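Local coordinates for HIAXHD3 (Humicola insolens, PDB 3ZXK), which acts as a family 43 arabinofuranosidase that releases arabinofuranose side chains, probably from xylan, and has been a template for introducing endo-xylanase activity, at residues V12-H17 and A463-A468; Y48-W53 and T259-A264; F366-T371 and F513-K518. All coordinates share one frame; numbering follows the deposited sequence.

Contact 1 joins the catalytic family 43 part to the concanavalin A-like part, contact 2 lies wholly in the former and contact 3 wholly in the latter. Contacts 1 and 2 touch: V12 CB packs on V51 O at 3.6 Å, and V12 CG2 lies 3.7 Å from W53 NE1. Contact 3 stands apart, its nearest atoms about 14 Å from those of contact 1 and about 22 Å from those of contact 2. The bound arabinofuranose is about 12 Å from the side chain of P467 in contact 1 and about 14 Å from that of V263 in contact 2. D16 OD1 accepts from the backbone N of R273, a residue of the glycan pocket.

Contact 1 of 3, residues V12-H17 and A463-A468; sequences VLWEDH and ADITPA
W14 reaches I465 and P467 with its indole, and the contact can be read along that side chain. CB already points toward 463-468, and with CG roughly anti to the backbone N (chi1 -153°) the ring is carried out toward 463-468. On the pyrrole part, CD1 comes within 4.3 Å of I465 CD1, a methyl that approaches obliquely. The next atom, NE1, donates to a water 3.0 Å away in the ring plane, and this water in turn donates to I465 O at 2.7 Å, so a polar bridge runs beside the apolar contact. Farther round the six-membered ring, CZ2 meets P467 CD at 3.6 Å, with P467 CG slightly more distant; the proline abuts the indole edge near its plane and does not cover a face. The tryptophan thus joins a loop of the family 43 beta-propeller, between strands 7-9 and 21-25, to the chain just beyond strand 457-464 of the concanavalin A-like beta-sandwich. W14 is the centre of an inverse gamma turn, closed by a weak bond from E15 N to L13 O. In 463-468, D464 OD1 takes two donors: T466 N, 42° above the carboxylate plane in an Asx turn, and T466 OG1 at 2.6 Å through the syn lone pair.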
loop_
_atom_site.group_PDB
_atom_site.type_symbol
_atom_site.label_atom_id
_atom_site.label_comp_id
_atom_site.label_asym_id
_atom_site.label_seq_id
_atom_site.Cartn_x
_atom_site.Cartn_y
_atom_site.Cartn_z
ATOM N N VAL A 12 2.251 -9.618 -10.910
ATOM C CA VAL A 12 3.598 -9.852 -10.392
ATOM C C VAL A 12 3.662 -9.861 -8.862
ATOM O O VAL A 12 4.521 -10.521 -8.285
ATOM C CB VAL A 12 4.645 -8.902 -11.011
ATOM C CG1 VAL A 12 4.682 -9.105 -12.511
ATOM C CG2 VAL A 12 4.352 -7.436 -10.671
ATOM N N LEU A 13 2.723 -9.179 -8.212
ATOM C CA LEU A 13 2.675 -9.135 -6.751
ATOM C C LEU A 13 1.209 -9.053 -6.410
ATOM O O LEU A 13 0.537 -8.107 -6.821
ATOM C CB LEU A 13 3.410 -7.898 -6.228
ATOM C CG LEU A 13 3.355 -7.689 -4.702
ATOM C CD1 LEU A 13 3.973 -8.830 -3.911
ATOM C CD2 LEU A 13 3.989 -6.361 -4.319
ATOM N N TRP A 14 0.683 -10.037 -5.686
ATOM C CA TRP A 14 -0.740 -10.042 -5.393
ATOM C C TRP A 14 -1.002 -9.417 -4.054
ATOM O O TRP A 14 -1.551 -10.058 -3.139
ATOM C CB TRP A 14 -1.275 -11.457 -5.424
ATOM C CG TRP A 14 -2.742 -11.498 -5.775
ATOM C CD1 TRP A 14 -3.770 -10.741 -5.243
ATOM C CD2 TRP A 14 -3.367 -12.374 -6.759
ATOM N NE1 TRP A 14 -4.961 -11.086 -5.811
ATOM C CE2 TRP A 14 -4.787 -12.061 -6.745
ATOM C CE3 TRP A 14 -2.896 -13.368 -7.619
ATOM C CZ2 TRP A 14 -5.684 -12.700 -7.586
ATOM C CZ3 TRP A 14 -3.808 -14.005 -8.467
ATOM C CH2 TRP A 14 -5.168 -13.686 -8.440
ATOM N N GLU A 15 -0.586 -8.168 -3.913
ATOM C CA GLU A 15 -0.780 -7.413 -2.668
ATOM C C GLU A 15 -1.097 -5.977 -3.069
ATOM O O GLU A 15 -0.564 -5.461 -4.064
ATOM C CB GLU A 15 0.474 -7.458 -1.774
ATOM C CG GLU A 15 0.764 -8.826 -1.134
ATOM C CD GLU A 15 1.962 -8.837 -0.177
ATOM O OE1 GLU A 15 2.282 -7.758 0.356
ATOM O OE2 GLU A 15 2.598 -9.915 0.034
ATOM N N ASP A 16 -1.957 -5.322 -2.287
ATOM C CA ASP A 16 -2.479 -3.987 -2.569
ATOM C C ASP A 16 -1.378 -2.913 -2.506
ATOM O O ASP A 16 -0.987 -2.504 -1.422
ATOM C CB ASP A 16 -3.572 -3.705 -1.537
ATOM C CG ASP A 16 -4.225 -2.375 -1.698
ATOM O OD1 ASP A 16 -4.443 -1.947 -2.849
ATOM O OD2 ASP A 16 -4.564 -1.780 -0.647
ATOM N N HIS A 17 -0.940 -2.422 -3.667
ATOM C CA HIS A 17 0.154 -1.400 -3.787
ATOM C C HIS A 17 -0.243 -0.422 -4.871
ATOM O O HIS A 17 0.331 -0.404 -5.965
ATOM C CB HIS A 17 1.544 -2.054 -3.983
ATOM C CG HIS A 17 2.202 -2.486 -2.685
ATOM N ND1 HIS A 17 2.699 -1.599 -1.785
ATOM C CD2 HIS A 17 2.391 -3.741 -2.134
ATOM C CE1 HIS A 17 3.202 -2.268 -0.724
ATOM N NE2 HIS A 17 3.017 -3.578 -0.941
ATOM N N ALA A 463 -8.928 -15.682 4.661
ATOM C CA ALA A 463 -9.533 -14.706 3.767
ATOM C C ALA A 463 -9.483 -15.098 2.306
ATOM O O ALA A 463 -8.465 -15.507 1.789
ATOM C CB ALA A 463 -8.834 -13.368 3.918
ATOM N N ASP A 464 -10.589 -14.914 1.621
ATOM C CA ASP A 464 -10.610 -15.117 0.181
ATOM C C ASP A 464 -10.704 -13.750 -0.475
ATOM O O ASP A 464 -11.712 -13.030 -0.288
ATOM C CB ASP A 464 -11.825 -15.983 -0.198
ATOM C CG ASP A 464 -11.894 -16.285 -1.700
ATOM O OD1 ASP A 464 -10.954 -15.909 -2.411
ATOM O OD2 ASP A 464 -12.879 -16.887 -2.170
ATOM N N ILE A 465 -9.655 -13.355 -1.191
ATOM C CA ILE A 465 -9.652 -12.083 -1.917
ATOM C C ILE A 465 -9.675 -12.300 -3.425
ATOM O O ILE A 465 -9.291 -11.408 -4.194
ATOM C CB ILE A 465 -8.528 -11.093 -1.480
ATOM C CG1 ILE A 465 -7.117 -11.712 -1.560
ATOM C CG2 ILE A 465 -8.832 -10.600 -0.066
ATOM C CD1 ILE A 465 -5.972 -10.704 -1.547
ATOM N N THR A 466 -10.122 -13.472 -3.863
ATOM C CA THR A 466 -10.258 -13.703 -5.310
ATOM C C THR A 466 -11.072 -12.549 -5.922
ATOM O O THR A 466 -12.133 -12.227 -5.400
ATOM C CB THR A 466 -10.984 -15.038 -5.583
ATOM O OG1 THR A 466 -10.267 -16.107 -4.948
ATOM C CG2 THR A 466 -11.072 -15.320 -7.090
ATOM N N PRO A 467 -10.563 -11.878 -6.975
ATOM C CA PRO A 467 -11.238 -10.683 -7.484
ATOM C C PRO A 467 -12.718 -10.924 -7.799
ATOM O O PRO A 467 -13.109 -11.967 -8.342
ATOM C CB PRO A 467 -10.419 -10.317 -8.725
ATOM C CG PRO A 467 -9.053 -10.779 -8.367
ATOM C CD PRO A 467 -9.260 -12.074 -7.638
ATOM N N ALA A 468 -13.525 -9.941 -7.432
ATOM C CA ALA A 468 -14.980 -10.030 -7.664
ATOM C C ALA A 468 -15.511 -8.676 -8.101
ATOM O O ALA A 468 -16.706 -8.437 -8.050
ATOM C CB ALA A 468 -15.707 -10.545 -6.423
HETATM O O HOH W 1 -7.426 -9.603 -5.075
#

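Contact 2 of 3, residues Y48-W53 and T259-A264; sequences YDLVHW and TWHYVA
L50 meets H261 and V263 from a left-handed backbone conformation (phi 67°, psi 4°), uncommon for a leucine. Its CB points toward strand 260-267, and its two methyls divide the work. CD1 lies 3.8 Å from H261 CB and equally near H261 CG, approaching the imidazole obliquely; CD2 reaches V263 CG2 at a looser 4.4 Å. H261 and V263, two apart on the strand, both turn toward the loop. No hydrogen bond crosses, so the fit rests on apolar contact. The turn is fixed from within by D49: OD1 accepts from V51 N in an Asx turn and from H52 N along a nearly straight bond (173°), while OD2 receives H52 ND1 at 2.9 Å in the imidazole plane through its syn lone pair. On the strand, H261 NE2 donates to T259 OG1 at 3.2 Å, with the hydroxyl tilted out of the ring plane. An alanine in place of H261 would keep CB but would probably leave L50 CD1 without the CG and CD2 it rests against, and T259 OG1 without its imidazole donor. The loop links strands 41-47 and 54-58 of the first propeller blade; L50 also touches F29 of strand 28-32 and V253 of strand 250-254, so its side chain lies where that blade meets the last one, where strand 260-267 runs between 250-254 and 273-282.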
loop_
_atom_site.group_PDB
_atom_site.type_symbol
_atom_site.label_atom_id
_atom_site.label_comp_id
_atom_site.label_asym_id
_atom_site.label_seq_id
_atom_site.Cartn_x
_atom_site.Cartn_y
_atom_site.Cartn_z
ATOM N N TYR A 48 14.803 -6.984 -8.814
ATOM C CA TYR A 48 15.877 -7.065 -9.797
ATOM C C TYR A 48 15.345 -7.400 -11.188
ATOM O O TYR A 48 16.087 -7.330 -12.177
ATOM C CB TYR A 48 16.934 -8.087 -9.371
ATOM C CG TYR A 48 17.687 -7.715 -8.128
ATOM C CD1 TYR A 48 18.698 -6.758 -8.165
ATOM C CD2 TYR A 48 17.392 -8.328 -6.890
ATOM C CE1 TYR A 48 19.410 -6.434 -7.007
ATOM C CE2 TYR A 48 18.096 -8.001 -5.733
ATOM C CZ TYR A 48 19.094 -7.050 -5.805
ATOM O OH TYR A 48 19.802 -6.721 -4.670
ATOM N N ASP A 49 14.053 -7.737 -11.270
ATOM C CA ASP A 49 13.475 -8.225 -12.520
ATOM C C ASP A 49 12.072 -7.723 -12.857
ATOM O O ASP A 49 11.524 -8.177 -13.840
ATOM C CB ASP A 49 13.492 -9.772 -12.534
ATOM C CG ASP A 49 12.706 -10.392 -11.371
ATOM O OD1 ASP A 49 12.041 -9.647 -10.610
ATOM O OD2 ASP A 49 12.786 -11.631 -11.201
ATOM N N LEU A 50 11.548 -6.761 -12.085
ATOM C CA LEU A 50 10.162 -6.257 -12.201
ATOM C C LEU A 50 9.097 -7.255 -11.820
ATOM O O LEU A 50 7.898 -6.940 -11.872
ATOM C CB LEU A 50 9.853 -5.671 -13.591
ATOM C CG LEU A 50 10.554 -4.391 -14.011
ATOM C CD1 LEU A 50 10.264 -4.072 -15.467
ATOM C CD2 LEU A 50 10.104 -3.247 -13.123
ATOM N N VAL A 51 9.516 -8.428 -11.359
ATOM C CA VAL A 51 8.577 -9.518 -11.095
ATOM C C VAL A 51 8.525 -9.916 -9.624
ATOM O O VAL A 51 7.446 -10.054 -9.072
ATOM C CB VAL A 51 8.921 -10.723 -11.979
ATOM C CG1 VAL A 51 8.102 -11.946 -11.610
ATOM C CG2 VAL A 51 8.727 -10.351 -13.441
ATOM N N HIS A 52 9.680 -10.104 -8.993
ATOM C CA HIS A 52 9.719 -10.489 -7.588
ATOM C C HIS A 52 10.096 -9.293 -6.759
ATOM O O HIS A 52 11.223 -8.785 -6.857
ATOM C CB HIS A 52 10.726 -11.614 -7.411
ATOM C CG HIS A 52 10.429 -12.826 -8.264
ATOM N ND1 HIS A 52 11.049 -13.066 -9.439
ATOM C CD2 HIS A 52 9.518 -13.859 -8.084
ATOM C CE1 HIS A 52 10.579 -14.216 -9.971
ATOM N NE2 HIS A 52 9.643 -14.702 -9.145
ATOM N N TRP A 53 9.143 -8.819 -5.965
ATOM C CA TRP A 53 9.263 -7.561 -5.227
ATOM C C TRP A 53 9.354 -7.839 -3.752
ATOM O O TRP A 53 8.666 -8.749 -3.248
ATOM C CB TRP A 53 8.052 -6.699 -5.489
ATOM C CG TRP A 53 7.951 -6.250 -6.904
ATOM C CD1 TRP A 53 7.267 -6.858 -7.944
ATOM C CD2 TRP A 53 8.580 -5.071 -7.480
ATOM N NE1 TRP A 53 7.387 -6.130 -9.099
ATOM C CE2 TRP A 53 8.186 -5.040 -8.891
ATOM C CE3 TRP A 53 9.388 -4.054 -6.978
ATOM C CZ2 TRP A 53 8.607 -4.027 -9.748
ATOM C CZ3 TRP A 53 9.825 -3.057 -7.855
ATOM C CH2 TRP A 53 9.431 -3.037 -9.203
ATOM N N THR A 259 15.188 -2.294 -22.905
ATOM C CA THR A 259 13.799 -2.588 -23.237
ATOM C C THR A 259 12.900 -1.968 -22.182
ATOM O O THR A 259 13.220 -1.988 -20.981
ATOM C CB THR A 259 13.505 -4.103 -23.287
ATOM O OG1 THR A 259 13.831 -4.699 -22.016
ATOM C CG2 THR A 259 14.289 -4.780 -24.401
ATOM N N TRP A 260 11.771 -1.439 -22.627
ATOM C CA TRP A 260 10.824 -0.778 -21.743
ATOM C C TRP A 260 9.646 -1.639 -21.382
ATOM O O TRP A 260 9.267 -2.529 -22.129
ATOM C CB TRP A 260 10.331 0.499 -22.394
ATOM C CG TRP A 260 11.359 1.585 -22.370
ATOM C CD1 TRP A 260 12.501 1.725 -23.173
ATOM C CD2 TRP A 260 11.384 2.707 -21.454
ATOM N NE1 TRP A 260 13.176 2.857 -22.832
ATOM C CE2 TRP A 260 12.576 3.488 -21.796
ATOM C CE3 TRP A 260 10.561 3.138 -20.419
ATOM C CZ2 TRP A 260 12.910 4.656 -21.123
ATOM C CZ3 TRP A 260 10.901 4.313 -19.738
ATOM C CH2 TRP A 260 12.054 5.056 -20.090
ATOM N N HIS A 261 9.069 -1.373 -20.218
ATOM C CA HIS A 261 7.948 -2.153 -19.684
ATOM C C HIS A 261 6.917 -1.227 -19.091
ATOM O O HIS A 261 7.251 -0.173 -18.519
ATOM C CB HIS A 261 8.481 -3.141 -18.651
ATOM C CG HIS A 261 9.483 -4.100 -19.233
ATOM N ND1 HIS A 261 9.130 -5.304 -19.726
ATOM C CD2 HIS A 261 10.849 -3.950 -19.485
ATOM C CE1 HIS A 261 10.227 -5.922 -20.233
ATOM N NE2 HIS A 261 11.280 -5.088 -20.087
ATOM N N TYR A 262 5.649 -1.602 -19.214
ATOM C CA TYR A 262 4.561 -0.811 -18.618
ATOM C C TYR A 262 4.095 -1.589 -17.365
ATOM O O TYR A 262 3.727 -2.787 -17.453
ATOM C CB TYR A 262 3.435 -0.582 -19.650
ATOM C CG TYR A 262 2.213 0.145 -19.121
ATOM C CD1 TYR A 262 2.309 1.076 -18.071
ATOM C CD2 TYR A 262 0.943 -0.109 -19.654
ATOM C CE1 TYR A 262 1.192 1.734 -17.585
ATOM C CE2 TYR A 262 -0.168 0.523 -19.167
ATOM C CZ TYR A 262 -0.055 1.419 -18.126
ATOM O OH TYR A 262 -1.207 2.029 -17.671
ATOM N N VAL A 263 4.168 -0.934 -16.211
ATOM C CA VAL A 263 3.703 -1.540 -14.955
ATOM C C VAL A 263 2.421 -0.805 -14.620
ATOM O O VAL A 263 2.447 0.373 -14.279
ATOM C CB VAL A 263 4.713 -1.387 -13.788
ATOM C CG1 VAL A 263 4.220 -2.138 -12.569
ATOM C CG2 VAL A 263 6.071 -1.928 -14.197
ATOM N N ALA A 264 1.298 -1.495 -14.739
ATOM C CA ALA A 264 -0.014 -0.869 -14.457
ATOM C C ALA A 264 -0.607 -1.532 -13.223
ATOM O O ALA A 264 0.016 -2.444 -12.659
ATOM C CB ALA A 264 -0.969 -1.018 -15.652
#

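Contact 3 of 3, residues F366-T371 and F513-K518; sequences FAARNT and FNFSTK
A368 makes the apolar contact with F515, while T371 packs against F513 through its hydroxyl oxygen. A368 CB sits 3.7 Å from F515 CB and almost as near to CG and CD1, meeting the ring obliquely at its root. T371 lies alongside F513, both side chains pointing the same way, and its OG1 comes 3.5 Å from F513 CB, with CG2 more distant. F513 has CG between its backbone N and carbonyl carbon (chi1 67°), a torsion that swings its ring away from 366-371 and leaves CB to face the threonine; the ring goes on to meet Y409. In fold terms, the loop leads into strand 372-375, which pairs antiparallel with strand 509-516 in one sheet of the concanavalin A-like sandwich. The CA atoms narrow from 6.1 Å between A368 and F515 to 4.5 Å between T371 and F513 as the chains come together. Water carries the polar contacts, for no direct hydrogen bond crosses. One water donates to R369 O and, at 2.7 Å, to N514 O, linking two carbonyl oxygens 4.3 Å apart. A second accepts from N514 N at 3.1 Å, stands 2.9 Å from T371 OG1 and also donates to R369 O, and a third lies between N370 O and N514 O. Further polar partners lie outside the segments: N514 ND2 donates to L356 O, and R369 NE bonds L71 O.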
loop_
_atom_site.group_PDB
_atom_site.type_symbol
_atom_site.label_atom_id
_atom_site.label_comp_id
_atom_site.label_asym_id
_atom_site.label_seq_id
_atom_site.Cartn_x
_atom_site.Cartn_y
_atom_site.Cartn_z
ATOM N N PHE A 366 -13.121 1.346 15.081
ATOM C CA PHE A 366 -12.559 2.331 14.130
ATOM C C PHE A 366 -11.992 3.576 14.813
ATOM O O PHE A 366 -11.254 4.351 14.181
ATOM C CB PHE A 366 -13.598 2.754 13.082
ATOM C CG PHE A 366 -14.089 1.633 12.232
ATOM C CD1 PHE A 366 -13.242 1.019 11.306
ATOM C CD2 PHE A 366 -15.398 1.170 12.370
ATOM C CE1 PHE A 366 -13.702 -0.024 10.511
ATOM C CE2 PHE A 366 -15.870 0.127 11.575
ATOM C CZ PHE A 366 -15.017 -0.470 10.657
ATOM N N ALA A 367 -12.330 3.785 16.086
ATOM C CA ALA A 367 -11.767 4.899 16.825
ATOM C C ALA A 367 -10.514 4.500 17.586
ATOM O O ALA A 367 -9.857 5.354 18.165
ATOM C CB ALA A 367 -12.800 5.475 17.782
ATOM N N ALA A 368 -10.190 3.205 17.608
ATOM C CA ALA A 368 -9.060 2.732 18.444
ATOM C C ALA A 368 -7.720 3.049 17.823
ATOM O O ALA A 368 -7.509 2.704 16.662
ATOM C CB ALA A 368 -9.151 1.232 18.717
ATOM N N ARG A 369 -6.790 3.584 18.618
ATOM C CA ARG A 369 -5.417 3.780 18.168
ATOM C C ARG A 369 -4.701 2.450 18.295
ATOM O O ARG A 369 -5.131 1.552 19.032
ATOM C CB ARG A 369 -4.709 4.824 19.030
ATOM C CG ARG A 369 -5.174 6.225 18.773
ATOM C CD ARG A 369 -4.616 7.169 19.824
ATOM N NE ARG A 369 -4.680 8.544 19.375
ATOM C CZ ARG A 369 -4.177 9.586 20.034
ATOM N NH1 ARG A 369 -3.576 9.419 21.207
ATOM N NH2 ARG A 369 -4.271 10.798 19.504
ATOM N N ASN A 370 -3.620 2.343 17.526
ATOM C CA ASN A 370 -2.685 1.216 17.618
ATOM C C ASN A 370 -3.254 -0.112 17.149
ATOM O O ASN A 370 -2.947 -1.149 17.686
ATOM C CB ASN A 370 -2.048 1.103 19.038
ATOM C CG ASN A 370 -1.089 2.253 19.333
ATOM O OD1 ASN A 370 -1.088 3.276 18.634
ATOM N ND2 ASN A 370 -0.263 2.092 20.355
ATOM N N THR A 371 -4.055 -0.077 16.091
ATOM C CA THR A 371 -4.352 -1.275 15.315
ATOM C C THR A 371 -3.247 -1.466 14.256
ATOM O O THR A 371 -3.016 -0.587 13.444
ATOM C CB THR A 371 -5.765 -1.179 14.709
ATOM O OG1 THR A 371 -6.718 -1.084 15.759
ATOM C CG2 THR A 371 -6.096 -2.411 13.851
ATOM N N PHE A 513 -5.549 -5.725 17.126
ATOM C CA PHE A 513 -6.008 -4.537 17.862
ATOM C C PHE A 513 -6.088 -4.822 19.350
ATOM O O PHE A 513 -6.151 -5.980 19.779
ATOM C CB PHE A 513 -7.377 -4.087 17.348
ATOM C CG PHE A 513 -8.505 -5.073 17.632
ATOM C CD1 PHE A 513 -8.768 -6.122 16.744
ATOM C CD2 PHE A 513 -9.272 -4.976 18.798
ATOM C CE1 PHE A 513 -9.791 -7.025 17.000
ATOM C CE2 PHE A 513 -10.307 -5.860 19.040
ATOM C CZ PHE A 513 -10.543 -6.902 18.157
ATOM N N ASN A 514 -6.138 -3.756 20.121
ATOM C CA ASN A 514 -6.342 -3.850 21.553
ATOM C C ASN A 514 -6.826 -2.477 22.025
ATOM O O ASN A 514 -6.131 -1.483 21.868
ATOM C CB ASN A 514 -5.053 -4.252 22.264
ATOM C CG ASN A 514 -5.277 -4.471 23.742
ATOM O OD1 ASN A 514 -6.401 -4.774 24.155
ATOM N ND2 ASN A 514 -4.224 -4.328 24.531
ATOM N N PHE A 515 -8.058 -2.422 22.538
ATOM C CA PHE A 515 -8.600 -1.176 23.092
ATOM C C PHE A 515 -9.453 -1.477 24.310
ATOM O O PHE A 515 -9.689 -2.654 24.636
ATOM C CB PHE A 515 -9.372 -0.351 22.038
ATOM C CG PHE A 515 -10.610 -1.013 21.500
ATOM C CD1 PHE A 515 -10.539 -1.866 20.396
ATOM C CD2 PHE A 515 -11.849 -0.777 22.072
ATOM C CE1 PHE A 515 -11.679 -2.485 19.894
ATOM C CE2 PHE A 515 -12.997 -1.398 21.580
ATOM C CZ PHE A 515 -12.924 -2.238 20.480
ATOM N N SER A 516 -9.903 -0.425 24.994
ATOM C CA SER A 516 -10.782 -0.668 26.131
ATOM C C SER A 516 -12.060 0.109 26.082
ATOM O O SER A 516 -12.160 1.184 25.503
ATOM C CB SER A 516 -10.102 -0.436 27.480
ATOM O OG SER A 516 -10.967 -0.833 28.554
ATOM N N THR A 517 -13.085 -0.514 26.645
ATOM C CA THR A 517 -14.377 0.150 26.742
ATOM C C THR A 517 -14.530 0.900 28.075
ATOM O O THR A 517 -15.445 1.687 28.220
ATOM C CB THR A 517 -15.527 -0.838 26.552
ATOM O OG1 THR A 517 -15.457 -1.831 27.579
ATOM C CG2 THR A 517 -15.412 -1.521 25.172
ATOM N N LYS A 518 -13.616 0.672 29.022
ATOM C CA LYS A 518 -13.738 1.238 30.366
ATOM C C LYS A 518 -12.604 2.166 30.717
ATOM O O LYS A 518 -12.838 3.334 31.002
ATOM C CB LYS A 518 -13.813 0.125 31.405
ATOM C CG LYS A 518 -15.135 -0.608 31.388
ATOM C CD LYS A 518 -15.173 -1.684 32.458
ATOM C CE LYS A 518 -16.559 -2.294 32.553
ATOM N NZ LYS A 518 -17.571 -1.242 32.828
HETATM O O HOH W 2 -6.187 1.250 21.651
HETATM O O HOH W 3 -6.224 -1.118 18.585
HETATM O O HOH W 4 -3.451 -1.563 20.558
#